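Local coordinates for protein probable sugar kinase (Clostridium perfringens, PDB 3KZH) that probably acts as a carbohydrate kinase of the PfkB (ribokinase-like) family, transferring phosphate to a sugar substrate that has not been established, at residues A[60-65]-A[128-133]; A[55-60]-A[263-268]; A[17-22]-A[68-73]; A[44-49]-A[292-297]. One frame throughout, in Å; residues are numbered along the deposited sequence.

Contact 1: A[60-65]-A[128-133]; sequences NFMSIL and DSKREI
Asn60 and Met62 reach from strand 59-62 toward the break between helices 124-129 and 131-135. Asn60 lays its amide against Ile133, and the two side chains cross at about a right angle. ND2 of Asn60 is 3.5 Å from CG2 of Ile133. No hydrogen bond forms here; the amide and the methyl meet in van der Waals contact. The polar need of ND2 is met by a hydrogen bond to OD2 of Asp87. Phe61 takes the other face of the strand and packs on helix 44-54. Met62, built as selenomethionine, returns to the first face. Its chain runs extended and then bends at the last torsion (chi3 -69°), which brings the methyl to Ile133. CE of Met62 lies 3.6 Å from CG2 of Ile133 and 4.0 Å from CB of Lys130. Only CB of Lys130 touches the methyl; the rest of the chain turns off from the strand. Lys130 leaves helical geometry after helix 124-129 and is also the N-cap position of the next helix. O of Lys130 accepts from N of Ile133 at 2.9 Å. Helices laid on a central sheet, here near the end of the sheet closed by strand 83-84, are characteristic of the three-layered alpha/beta/alpha ribokinase fold.

Contact 2: A[55-60]-A[263-268]; sequences VGVNTN and LGYGYM
Val57 packs its two methyls against helix 255-268, just beyond a Schellman motif that ends helix 44-54 of this ribokinase-like fold. CG2 of Val57 sits 3.9 Å from CA of Tyr265, near the plane of the tyrosine ring and at its edge. CG1 of Val57 meets CG of Met268 at 4.0 Å. With CG1 anti to the backbone N (chi1 -173°), one methyl serves each residue. Met268 is built as selenomethionine, and its chain crosses Val57 at about a right angle.

Val55 adds a second patch on the same ring. Its CG2 is 3.8 Å from CD1 of Tyr265. Its carbonyl O approaches CE1 of Tyr265 to 3.4 Å, oblique to the ring. No hydrogen bond joins the two segments.

The next shell sets these groups in place. Gly56, with phi at 95°, is the C-prime residue of the motif. Val57 N bonds to Met52 O, and Gly56 N to Ala53 O. The turn therefore presents Val55 and Val57 to the same helix. On the helix side, the Tyr265 ring stacks with Phe279 of helix 273-288. Met268 also touches Leu9 of strand 9-12, which lies next to strand 59-62 in the main sheet. Val57 itself packs back on Met52. Where strand 59-62 begins, OG1 of Thr59 donates to O of Val57 at 2.9 Å. This donor stands above the carbonyl plane, 71° out of it.

Contact 3: A[17-22]-A[68-73]; sequences VDVFGF and DEHGKS
At the base of the smaller four-stranded sheet, Val17 of strand 16-23 covers one face of the imidazole of His70 in a CH-pi contact. His70 lies in the first turn of helix 69-81. CG1 of Val17 stands 3.8 Å from the centroid of the ring, and only 6° off the ring normal. The first torsion of Val17 (chi1 176°) sends this methyl over the ring and leaves CG2 of Val17 to rest 3.8 Å from CB of His70. Two residues along the strand, CG2 of Val19 comes obliquely to NE2 of His70 at 3.9 Å.

A small sheet projecting from the alpha/beta body, as here, is consistent with the lid of ribokinase-family kinases, which in many of them pairs two subunits. Here too the second subunit is close: its Ile39 packs on His70, its Leu100 on Val19, and Ser73 of the second subunit on Ser73 of this chain.

The helix start that carries His70 is capped by Asp68. OD1 of Asp68 accepts a weak bond from N of Gly71, 3.2 Å long, and is also hydrogen-bonded to OG1 of Thr96. One turn on, OG of Ser73 donates to O of Glu69 at 2.9 Å. N of Ser73 reaches the same oxygen from the opposite face of its carbonyl plane.

Contact 4: A[44-49]-A[292-297]; sequences VCRNIA and ETIHPD
The guanidinium of Arg46 meets Ile294 at its edge, with the methyl CD1 lying near the plane of the group. NH2 of Arg46 and CD1 of Ile294 are 3.2 Å apart. This is tight, and the isoleucine's outer torsion (chi2 133°) is not staggered, so the exact place of the methyl is doubtful. The flat amide of Asn47 meets the same methyl through its oxygen: OD1 of Asn47 is 3.7 Å from CD1 of Ile294. The methyl thus ends against two polar groups, and no hydrogen bond links the segments.

Those polar groups have partners of their own. NH2 of Arg46 forms a salt bridge with OE1 of Glu50, one turn further along the helix. NH1 of Arg46 faces OD1 of Asn47 at a modelled 2.5 Å, too short to be taken literally. ND2 of Asn47 is hydrogen-bonded to OD2 of Asp257. That aspartate follows Gly256, which lines the glucose pocket. The two fall in the Gly-Ala-Gly-Asp signature of PfkB-family kinases, at the start of helix 255-268. Asn47 is therefore a neighbour of the pocket wall, although its side chain is about 10 Å from the sugar.

Past Ile294, a bond from N of Asp297 to ND1 of His295 holds the loop, and Pro296 O bonds to NH1 of Arg54, tying it to helix 44-54.

The loop runs between helices 273-288 and 300-308 and lies along helix 44-54. Ile48 of that helix packs on helix 255-268, while Cys45 and Ala49 touch Phe61 of strand 59-62.

In the fold
Contacts 1, 2 and 4 gather round helix 44-54 and strand 59-62, which follow each other in the chain. Contacts 1 and 2 share Asn60. Contacts 1 and 4 meet where CE2 of Phe61 lies 3.5 Å from CG of Arg46, and contacts 2 and 4 where CG2 of Thr59 is 4.0 Å from O of Ala49. Contact 3 lies at the small sheet, the probable lid. It touches contact 1 through CD1 of Leu65 and O of Gly71, 4.2 Å apart, but its nearest atoms are about 15 Å from contact 2. Contact 4 is tied to the glucose pocket, through Asp257 next to Gly256. Contacts 1 and 4 are about 20 Å apart between centres.

Contact 1: A[60-65]-A[128-133]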
loop_
_atom_site.group_PDB
_atom_site.type_symbol
_atom_site.label_atom_id
_atom_site.label_comp_id
_atom_site.label_asym_id
_atom_site.label_seq_id
_atom_site.Cartn_x
_atom_site.Cartn_y
_atom_site.Cartn_z
ATOM N N ASN A 60 -8.049 22.259 -1.102
ATOM C CA ASN A 60 -8.528 21.618 0.108
ATOM C C ASN A 60 -9.312 20.411 -0.404
ATOM O O ASN A 60 -10.299 20.542 -1.127
ATOM C CB ASN A 60 -9.412 22.556 0.946
ATOM C CG ASN A 60 -9.773 21.968 2.306
ATOM O OD1 ASN A 60 -10.201 20.817 2.398
ATOM N ND2 ASN A 60 -9.623 22.761 3.362
ATOM N N PHE A 61 -8.804 19.231 -0.084
ATOM C CA PHE A 61 -9.447 17.987 -0.478
ATOM C C PHE A 61 -10.057 17.284 0.730
ATOM O O PHE A 61 -9.349 16.679 1.529
ATOM C CB PHE A 61 -8.473 17.052 -1.231
ATOM C CG PHE A 61 -9.107 15.751 -1.704
ATOM C CD1 PHE A 61 -10.432 15.720 -2.199
ATOM C CD2 PHE A 61 -8.393 14.549 -1.631
ATOM C CE1 PHE A 61 -11.038 14.520 -2.605
ATOM C CE2 PHE A 61 -8.985 13.340 -2.032
ATOM C CZ PHE A 61 -10.308 13.318 -2.521
HETATM N N MSE A 62 -11.384 17.306 0.788
HETATM C CA MSE A 62 -12.132 16.676 1.868
HETATM C C MSE A 62 -12.632 15.326 1.368
HETATM O O MSE A 62 -13.480 15.251 0.484
HETATM C CB MSE A 62 -13.292 17.575 2.300
HETATM C CG MSE A 62 -13.959 17.202 3.627
HETATM SE SE MSE A 62 -15.428 18.385 4.021
HETATM C CE MSE A 62 -14.378 19.940 4.343
ATOM N N SER A 63 -12.098 14.262 1.954
ATOM C CA SER A 63 -12.456 12.923 1.542
ATOM C C SER A 63 -12.866 12.052 2.708
ATOM O O SER A 63 -13.199 12.553 3.790
ATOM C CB SER A 63 -11.273 12.300 0.795
ATOM O OG SER A 63 -11.669 11.187 0.004
ATOM N N ILE A 64 -12.901 10.746 2.446
ATOM C CA ILE A 64 -13.246 9.722 3.422
ATOM C C ILE A 64 -12.104 8.696 3.453
ATOM O O ILE A 64 -11.907 7.940 2.504
ATOM C CB ILE A 64 -14.575 9.014 3.045
ATOM C CG1 ILE A 64 -15.754 10.000 3.119
ATOM C CG2 ILE A 64 -14.793 7.812 3.934
ATOM C CD1 ILE A 64 -17.050 9.486 2.518
ATOM N N LEU A 65 -11.337 8.706 4.537
ATOM C CA LEU A 65 -10.240 7.763 4.707
ATOM C C LEU A 65 -10.610 6.701 5.739
ATOM O O LEU A 65 -11.689 6.764 6.346
ATOM C CB LEU A 65 -8.954 8.482 5.104
ATOM C CG LEU A 65 -8.317 9.412 4.079
ATOM C CD1 LEU A 65 -7.194 10.138 4.744
ATOM C CD2 LEU A 65 -7.833 8.654 2.859
ATOM N N ASP A 128 -21.827 19.493 8.863
ATOM C CA ASP A 128 -22.099 20.587 9.803
ATOM C C ASP A 128 -20.879 21.017 10.611
ATOM O O ASP A 128 -20.699 22.209 10.854
ATOM C CB ASP A 128 -23.228 20.212 10.771
ATOM C CG ASP A 128 -24.580 20.074 10.090
ATOM O OD1 ASP A 128 -24.818 20.742 9.058
ATOM O OD2 ASP A 128 -25.409 19.284 10.594
ATOM N N SER A 129 -20.025 20.057 10.979
ATOM C CA SER A 129 -18.822 20.351 11.762
ATOM C C SER A 129 -17.778 21.082 10.937
ATOM O O SER A 129 -16.986 21.861 11.469
ATOM C CB SER A 129 -18.229 19.066 12.386
ATOM O OG SER A 129 -17.561 18.227 11.448
ATOM N N LYS A 130 -17.826 20.855 9.627
ATOM C CA LYS A 130 -16.892 21.459 8.677
ATOM C C LYS A 130 -17.554 22.502 7.778
ATOM O O LYS A 130 -17.003 22.849 6.734
ATOM C CB LYS A 130 -16.248 20.370 7.801
ATOM C CG LYS A 130 -15.472 19.280 8.536
ATOM C CD LYS A 130 -14.280 19.828 9.298
ATOM C CE LYS A 130 -13.372 18.721 9.777
ATOM N NZ LYS A 130 -14.088 17.674 10.544
ATOM N N ARG A 131 -18.702 23.037 8.207
ATOM C CA ARG A 131 -19.460 24.043 7.437
ATOM C C ARG A 131 -18.657 25.282 7.018
ATOM O O ARG A 131 -18.853 25.823 5.937
ATOM C CB ARG A 131 -20.714 24.477 8.211
ATOM C CG ARG A 131 -20.438 25.083 9.588
ATOM C CD ARG A 131 -21.672 25.692 10.193
ATOM N NE ARG A 131 -22.071 26.902 9.484
ATOM C CZ ARG A 131 -22.828 27.865 10.002
ATOM N NH1 ARG A 131 -23.285 27.776 11.251
ATOM N NH2 ARG A 131 -23.124 28.930 9.268
ATOM N N GLU A 132 -17.698 25.657 7.858
ATOM C CA GLU A 132 -16.837 26.813 7.632
ATOM C C GLU A 132 -15.855 26.591 6.473
ATOM O O GLU A 132 -15.414 27.550 5.837
ATOM C CB GLU A 132 -16.083 27.123 8.918
ATOM C CG GLU A 132 -15.732 28.568 9.112
ATOM C CD GLU A 132 -15.077 28.803 10.448
ATOM O OE1 GLU A 132 -15.811 28.946 11.451
ATOM O OE2 GLU A 132 -13.827 28.822 10.489
ATOM N N ILE A 133 -15.534 25.326 6.195
ATOM C CA ILE A 133 -14.635 24.994 5.091
ATOM C C ILE A 133 -15.385 25.194 3.767
ATOM O O ILE A 133 -14.828 25.741 2.817
ATOM C CB ILE A 133 -14.064 23.548 5.206
ATOM C CG1 ILE A 133 -13.424 23.311 6.586
ATOM C CG2 ILE A 133 -13.050 23.267 4.069
ATOM C CD1 ILE A 133 -12.230 24.234 6.945
#

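Contact 2: A[55-60]-A[263-268]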
loop_
_atom_site.group_PDB
_atom_site.type_symbol
_atom_site.label_atom_id
_atom_site.label_comp_id
_atom_site.label_asym_id
_atom_site.label_seq_id
_atom_site.Cartn_x
_atom_site.Cartn_y
_atom_site.Cartn_z
ATOM N N VAL A 55 -0.621 22.075 -10.387
ATOM C CA VAL A 55 -0.489 23.315 -11.143
ATOM C C VAL A 55 -0.461 24.561 -10.256
ATOM O O VAL A 55 -0.516 25.690 -10.747
ATOM C CB VAL A 55 -1.530 23.432 -12.285
ATOM C CG1 VAL A 55 -1.324 22.318 -13.298
ATOM C CG2 VAL A 55 -2.946 23.417 -11.743
ATOM N N GLY A 56 -0.386 24.330 -8.944
ATOM C CA GLY A 56 -0.296 25.411 -7.979
ATOM C C GLY A 56 -1.532 25.947 -7.291
ATOM O O GLY A 56 -1.425 26.940 -6.580
ATOM N N VAL A 57 -2.690 25.317 -7.476
ATOM C CA VAL A 57 -3.916 25.778 -6.815
ATOM C C VAL A 57 -3.861 25.342 -5.356
ATOM O O VAL A 57 -3.440 24.228 -5.056
ATOM C CB VAL A 57 -5.224 25.178 -7.450
ATOM C CG1 VAL A 57 -6.479 25.817 -6.860
ATOM C CG2 VAL A 57 -5.214 25.323 -8.948
ATOM N N ASN A 58 -4.238 26.258 -4.466
ATOM C CA ASN A 58 -4.304 26.016 -3.022
ATOM C C ASN A 58 -5.587 25.200 -2.942
ATOM O O ASN A 58 -6.689 25.709 -3.177
ATOM C CB ASN A 58 -4.403 27.353 -2.275
ATOM C CG ASN A 58 -4.395 27.198 -0.763
ATOM O OD1 ASN A 58 -3.860 26.232 -0.215
ATOM N ND2 ASN A 58 -4.990 28.171 -0.076
ATOM N N THR A 59 -5.387 23.901 -2.755
ATOM C CA THR A 59 -6.454 22.924 -2.754
ATOM C C THR A 59 -6.762 22.306 -1.412
ATOM O O THR A 59 -5.874 21.873 -0.691
ATOM C CB THR A 59 -6.099 21.772 -3.762
ATOM O OG1 THR A 59 -5.650 22.344 -5.001
ATOM C CG2 THR A 59 -7.302 20.843 -4.030
ATOM N N ASN A 60 -8.049 22.259 -1.102
ATOM C CA ASN A 60 -8.528 21.618 0.108
ATOM C C ASN A 60 -9.312 20.411 -0.404
ATOM O O ASN A 60 -10.299 20.542 -1.127
ATOM C CB ASN A 60 -9.412 22.556 0.946
ATOM C CG ASN A 60 -9.773 21.968 2.306
ATOM O OD1 ASN A 60 -10.201 20.817 2.398
ATOM N ND2 ASN A 60 -9.623 22.761 3.362
ATOM N N LEU A 263 -10.155 24.267 -14.891
ATOM C CA LEU A 263 -11.235 25.249 -14.696
ATOM C C LEU A 263 -11.003 25.892 -13.339
ATOM O O LEU A 263 -11.166 27.099 -13.176
ATOM C CB LEU A 263 -12.617 24.580 -14.675
ATOM C CG LEU A 263 -13.163 23.910 -15.933
ATOM C CD1 LEU A 263 -14.510 23.281 -15.622
ATOM C CD2 LEU A 263 -13.263 24.918 -17.071
ATOM N N GLY A 264 -10.585 25.051 -12.387
ATOM C CA GLY A 264 -10.261 25.482 -11.045
ATOM C C GLY A 264 -9.126 26.480 -11.060
ATOM O O GLY A 264 -9.267 27.565 -10.514
ATOM N N TYR A 265 -8.077 26.179 -11.824
ATOM C CA TYR A 265 -6.929 27.082 -11.975
ATOM C C TYR A 265 -7.360 28.425 -12.591
ATOM O O TYR A 265 -7.002 29.496 -12.075
ATOM C CB TYR A 265 -5.841 26.412 -12.839
ATOM C CG TYR A 265 -4.597 27.254 -13.079
ATOM C CD1 TYR A 265 -3.504 27.197 -12.193
ATOM C CD2 TYR A 265 -4.532 28.161 -14.170
ATOM C CE1 TYR A 265 -2.370 28.032 -12.376
ATOM C CE2 TYR A 265 -3.405 29.003 -14.364
ATOM C CZ TYR A 265 -2.331 28.934 -13.465
ATOM O OH TYR A 265 -1.251 29.768 -13.648
ATOM N N GLY A 266 -8.122 28.338 -13.689
ATOM C CA GLY A 266 -8.608 29.505 -14.410
ATOM C C GLY A 266 -9.441 30.470 -13.591
ATOM O O GLY A 266 -9.237 31.682 -13.656
ATOM N N TYR A 267 -10.347 29.909 -12.789
ATOM C CA TYR A 267 -11.229 30.661 -11.899
ATOM C C TYR A 267 -10.460 31.391 -10.798
ATOM O O TYR A 267 -10.698 32.568 -10.545
ATOM C CB TYR A 267 -12.238 29.710 -11.239
ATOM C CG TYR A 267 -13.342 29.168 -12.128
ATOM C CD1 TYR A 267 -13.548 29.674 -13.428
ATOM C CD2 TYR A 267 -14.207 28.149 -11.665
ATOM C CE1 TYR A 267 -14.576 29.192 -14.247
ATOM C CE2 TYR A 267 -15.264 27.653 -12.488
ATOM C CZ TYR A 267 -15.431 28.187 -13.778
ATOM O OH TYR A 267 -16.423 27.743 -14.612
HETATM N N MSE A 268 -9.491 30.694 -10.205
HETATM C CA MSE A 268 -8.663 31.213 -9.119
HETATM C C MSE A 268 -7.735 32.348 -9.581
HETATM O O MSE A 268 -7.486 33.301 -8.838
HETATM C CB MSE A 268 -7.884 30.060 -8.451
HETATM C CG MSE A 268 -8.761 28.947 -7.842
HETATM SE SE MSE A 268 -9.694 29.605 -6.300
HETATM C CE MSE A 268 -11.263 28.632 -6.216
#

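Contact 3: A[17-22]-A[68-73]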
loop_
_atom_site.group_PDB
_atom_site.type_symbol
_atom_site.label_atom_id
_atom_site.label_comp_id
_atom_site.label_asym_id
_atom_site.label_seq_id
_atom_site.Cartn_x
_atom_site.Cartn_y
_atom_site.Cartn_z
ATOM N N VAL A 17 -7.831 3.406 -3.457
ATOM C CA VAL A 17 -6.502 2.847 -3.703
ATOM C C VAL A 17 -6.742 1.577 -4.532
ATOM O O VAL A 17 -7.424 0.671 -4.074
ATOM C CB VAL A 17 -5.732 2.472 -2.392
ATOM C CG1 VAL A 17 -4.391 1.802 -2.728
ATOM C CG2 VAL A 17 -5.456 3.706 -1.552
ATOM N N ASP A 18 -6.234 1.546 -5.762
ATOM C CA ASP A 18 -6.361 0.380 -6.643
ATOM C C ASP A 18 -5.130 -0.531 -6.523
ATOM O O ASP A 18 -3.997 -0.055 -6.561
ATOM C CB ASP A 18 -6.515 0.815 -8.101
ATOM C CG ASP A 18 -7.874 1.424 -8.405
ATOM O OD1 ASP A 18 -8.899 0.902 -7.930
ATOM O OD2 ASP A 18 -7.916 2.414 -9.162
ATOM N N VAL A 19 -5.364 -1.825 -6.298
ATOM C CA VAL A 19 -4.291 -2.828 -6.187
ATOM C C VAL A 19 -4.555 -3.887 -7.264
ATOM O O VAL A 19 -5.474 -4.697 -7.149
ATOM C CB VAL A 19 -4.225 -3.486 -4.767
ATOM C CG1 VAL A 19 -2.953 -4.323 -4.630
ATOM C CG2 VAL A 19 -4.253 -2.427 -3.659
ATOM N N PHE A 20 -3.755 -3.845 -8.323
ATOM C CA PHE A 20 -3.899 -4.745 -9.461
ATOM C C PHE A 20 -2.790 -5.785 -9.596
ATOM O O PHE A 20 -1.607 -5.447 -9.565
ATOM C CB PHE A 20 -3.958 -3.941 -10.765
ATOM C CG PHE A 20 -5.235 -3.174 -10.973
ATOM C CD1 PHE A 20 -6.459 -3.845 -11.154
ATOM C CD2 PHE A 20 -5.209 -1.765 -11.064
ATOM C CE1 PHE A 20 -7.661 -3.127 -11.430
ATOM C CE2 PHE A 20 -6.402 -1.026 -11.341
ATOM C CZ PHE A 20 -7.632 -1.714 -11.524
ATOM N N GLY A 21 -3.190 -7.042 -9.775
ATOM C CA GLY A 21 -2.242 -8.129 -9.959
ATOM C C GLY A 21 -2.341 -8.657 -11.374
ATOM O O GLY A 21 -3.372 -9.208 -11.753
ATOM N N PHE A 22 -1.289 -8.446 -12.163
ATOM C CA PHE A 22 -1.237 -8.890 -13.559
ATOM C C PHE A 22 -0.480 -10.211 -13.656
ATOM O O PHE A 22 0.691 -10.269 -13.284
ATOM C CB PHE A 22 -0.520 -7.848 -14.438
ATOM C CG PHE A 22 -1.180 -6.495 -14.458
ATOM C CD1 PHE A 22 -2.068 -6.145 -15.499
ATOM C CD2 PHE A 22 -0.912 -5.547 -13.446
ATOM C CE1 PHE A 22 -2.691 -4.859 -15.533
ATOM C CE2 PHE A 22 -1.523 -4.264 -13.470
ATOM C CZ PHE A 22 -2.415 -3.921 -14.517
ATOM N N ASP A 68 -6.364 2.966 8.223
ATOM C CA ASP A 68 -5.511 1.829 7.883
ATOM C C ASP A 68 -4.238 2.243 7.125
ATOM O O ASP A 68 -3.933 3.435 7.027
ATOM C CB ASP A 68 -6.327 0.800 7.080
ATOM C CG ASP A 68 -7.102 1.424 5.923
ATOM O OD1 ASP A 68 -6.843 2.592 5.581
ATOM O OD2 ASP A 68 -7.964 0.738 5.344
ATOM N N GLU A 69 -3.543 1.262 6.545
ATOM C CA GLU A 69 -2.304 1.492 5.799
ATOM C C GLU A 69 -2.479 2.244 4.478
ATOM O O GLU A 69 -1.588 2.985 4.061
ATOM C CB GLU A 69 -1.578 0.164 5.562
ATOM C CG GLU A 69 -0.076 0.224 5.821
ATOM C CD GLU A 69 0.291 0.367 7.300
ATOM O OE1 GLU A 69 1.235 1.124 7.602
ATOM O OE2 GLU A 69 -0.337 -0.286 8.159
ATOM N N HIS A 70 -3.628 2.054 3.834
ATOM C CA HIS A 70 -3.939 2.731 2.578
ATOM C C HIS A 70 -4.302 4.181 2.848
ATOM O O HIS A 70 -4.118 5.043 1.988
ATOM C CB HIS A 70 -5.075 2.037 1.838
ATOM C CG HIS A 70 -4.657 0.799 1.109
ATOM N ND1 HIS A 70 -3.349 0.541 0.758
ATOM C CD2 HIS A 70 -5.381 -0.248 0.659
ATOM C CE1 HIS A 70 -3.288 -0.613 0.120
ATOM N NE2 HIS A 70 -4.506 -1.113 0.046
ATOM N N GLY A 71 -4.779 4.432 4.070
ATOM C CA GLY A 71 -5.135 5.771 4.513
ATOM C C GLY A 71 -3.876 6.594 4.680
ATOM O O GLY A 71 -3.837 7.739 4.247
ATOM N N LYS A 72 -2.825 5.971 5.218
ATOM C CA LYS A 72 -1.528 6.630 5.420
ATOM C C LYS A 72 -0.820 6.886 4.086
ATOM O O LYS A 72 -0.068 7.856 3.957
ATOM C CB LYS A 72 -0.616 5.789 6.322
ATOM C CG LYS A 72 -1.235 5.416 7.645
ATOM C CD LYS A 72 -0.271 4.638 8.529
ATOM C CE LYS A 72 -1.029 3.762 9.516
ATOM N NZ LYS A 72 -2.116 4.490 10.237
ATOM N N SER A 73 -1.098 6.027 3.102
ATOM C CA SER A 73 -0.525 6.117 1.753
ATOM C C SER A 73 -1.051 7.355 1.018
ATOM O O SER A 73 -0.273 8.115 0.432
ATOM C CB SER A 73 -0.863 4.865 0.941
ATOM O OG SER A 73 -0.315 3.702 1.516
#

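Contact 4: A[44-49]-A[292-297]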
loop_
_atom_site.group_PDB
_atom_site.type_symbol
_atom_site.label_atom_id
_atom_site.label_comp_id
_atom_site.label_asym_id
_atom_site.label_seq_id
_atom_site.Cartn_x
_atom_site.Cartn_y
_atom_site.Cartn_z
ATOM N N VAL A 44 -12.287 9.907 -8.940
ATOM C CA VAL A 44 -12.385 11.137 -9.762
ATOM C C VAL A 44 -11.959 12.403 -9.013
ATOM O O VAL A 44 -11.086 13.148 -9.470
ATOM C CB VAL A 44 -13.840 11.329 -10.334
ATOM C CG1 VAL A 44 -13.999 12.680 -11.039
ATOM C CG2 VAL A 44 -14.183 10.207 -11.311
ATOM N N CYS A 45 -12.550 12.589 -7.835
ATOM C CA CYS A 45 -12.285 13.732 -6.976
ATOM C C CYS A 45 -10.852 13.811 -6.468
ATOM O O CYS A 45 -10.290 14.907 -6.390
ATOM C CB CYS A 45 -13.293 13.753 -5.840
ATOM S SG CYS A 45 -14.986 14.136 -6.406
ATOM N N ARG A 46 -10.239 12.654 -6.197
ATOM C CA ARG A 46 -8.842 12.608 -5.743
ATOM C C ARG A 46 -7.888 12.959 -6.872
ATOM O O ARG A 46 -6.847 13.560 -6.630
ATOM C CB ARG A 46 -8.473 11.236 -5.152
ATOM C CG ARG A 46 -7.215 11.265 -4.247
ATOM C CD ARG A 46 -6.234 10.148 -4.540
ATOM N NE ARG A 46 -5.227 10.560 -5.522
ATOM C CZ ARG A 46 -5.340 10.385 -6.832
ATOM N NH1 ARG A 46 -6.408 9.788 -7.318
ATOM N NH2 ARG A 46 -4.445 10.889 -7.655
ATOM N N ASN A 47 -8.267 12.582 -8.094
ATOM C CA ASN A 47 -7.495 12.869 -9.294
ATOM C C ASN A 47 -7.592 14.370 -9.591
ATOM O O ASN A 47 -6.585 14.992 -9.920
ATOM C CB ASN A 47 -8.013 12.062 -10.510
ATOM C CG ASN A 47 -8.016 10.544 -10.282
ATOM O OD1 ASN A 47 -7.115 9.988 -9.666
ATOM N ND2 ASN A 47 -9.037 9.874 -10.802
ATOM N N ILE A 48 -8.789 14.951 -9.428
ATOM C CA ILE A 48 -9.007 16.388 -9.673
ATOM C C ILE A 48 -8.118 17.212 -8.733
ATOM O O ILE A 48 -7.343 18.049 -9.201
ATOM C CB ILE A 48 -10.518 16.814 -9.517
ATOM C CG1 ILE A 48 -11.365 16.173 -10.620
ATOM C CG2 ILE A 48 -10.677 18.334 -9.599
ATOM C CD1 ILE A 48 -12.878 16.308 -10.449
ATOM N N ALA A 49 -8.198 16.901 -7.435
ATOM C CA ALA A 49 -7.416 17.549 -6.382
ATOM C C ALA A 49 -5.906 17.458 -6.616
ATOM O O ALA A 49 -5.196 18.443 -6.389
ATOM C CB ALA A 49 -7.769 16.963 -5.045
ATOM N N GLU A 292 -1.029 6.431 -17.929
ATOM C CA GLU A 292 -1.532 6.592 -16.572
ATOM C C GLU A 292 -2.572 7.708 -16.494
ATOM O O GLU A 292 -2.615 8.600 -17.346
ATOM C CB GLU A 292 -0.382 6.853 -15.586
ATOM C CG GLU A 292 0.642 5.712 -15.456
ATOM C CD GLU A 292 0.046 4.398 -14.955
ATOM O OE1 GLU A 292 -0.611 4.395 -13.891
ATOM O OE2 GLU A 292 0.244 3.364 -15.624
ATOM N N THR A 293 -3.399 7.638 -15.451
ATOM C CA THR A 293 -4.471 8.595 -15.182
ATOM C C THR A 293 -3.992 10.016 -14.877
ATOM O O THR A 293 -4.761 10.962 -14.998
ATOM C CB THR A 293 -5.379 8.096 -14.034
ATOM O OG1 THR A 293 -4.569 7.679 -12.926
ATOM C CG2 THR A 293 -6.234 6.923 -14.498
ATOM N N ILE A 294 -2.748 10.140 -14.410
ATOM C CA ILE A 294 -2.113 11.429 -14.099
ATOM C C ILE A 294 -0.681 11.360 -14.641
ATOM O O ILE A 294 0.026 10.382 -14.395
ATOM C CB ILE A 294 -2.074 11.738 -12.545
ATOM C CG1 ILE A 294 -3.468 12.117 -12.034
ATOM C CG2 ILE A 294 -1.161 12.939 -12.227
ATOM C CD1 ILE A 294 -3.867 11.409 -10.780
ATOM N N HIS A 295 -0.270 12.391 -15.383
ATOM C CA HIS A 295 1.084 12.460 -15.934
ATOM C C HIS A 295 2.031 12.814 -14.779
ATOM O O HIS A 295 1.857 13.851 -14.130
ATOM C CB HIS A 295 1.188 13.510 -17.044
ATOM C CG HIS A 295 2.396 13.350 -17.922
ATOM N ND1 HIS A 295 3.676 13.246 -17.419
ATOM C CD2 HIS A 295 2.511 13.261 -19.265
ATOM C CE1 HIS A 295 4.527 13.096 -18.419
ATOM N NE2 HIS A 295 3.849 13.102 -19.551
ATOM N N PRO A 296 3.040 11.950 -14.510
ATOM C CA PRO A 296 4.029 12.135 -13.437
ATOM C C PRO A 296 4.795 13.454 -13.443
ATOM O O PRO A 296 5.163 13.956 -12.383
ATOM C CB PRO A 296 4.987 10.962 -13.654
ATOM C CG PRO A 296 4.117 9.916 -14.222
ATOM C CD PRO A 296 3.332 10.695 -15.235
ATOM N N ASP A 297 5.004 14.021 -14.628
ATOM C CA ASP A 297 5.759 15.263 -14.748
ATOM C C ASP A 297 4.940 16.527 -14.788
ATOM O O ASP A 297 5.508 17.620 -14.785
ATOM C CB ASP A 297 6.683 15.231 -15.970
ATOM C CG ASP A 297 7.682 14.097 -15.921
ATOM O OD1 ASP A 297 8.053 13.652 -14.808
ATOM O OD2 ASP A 297 8.084 13.638 -17.011
#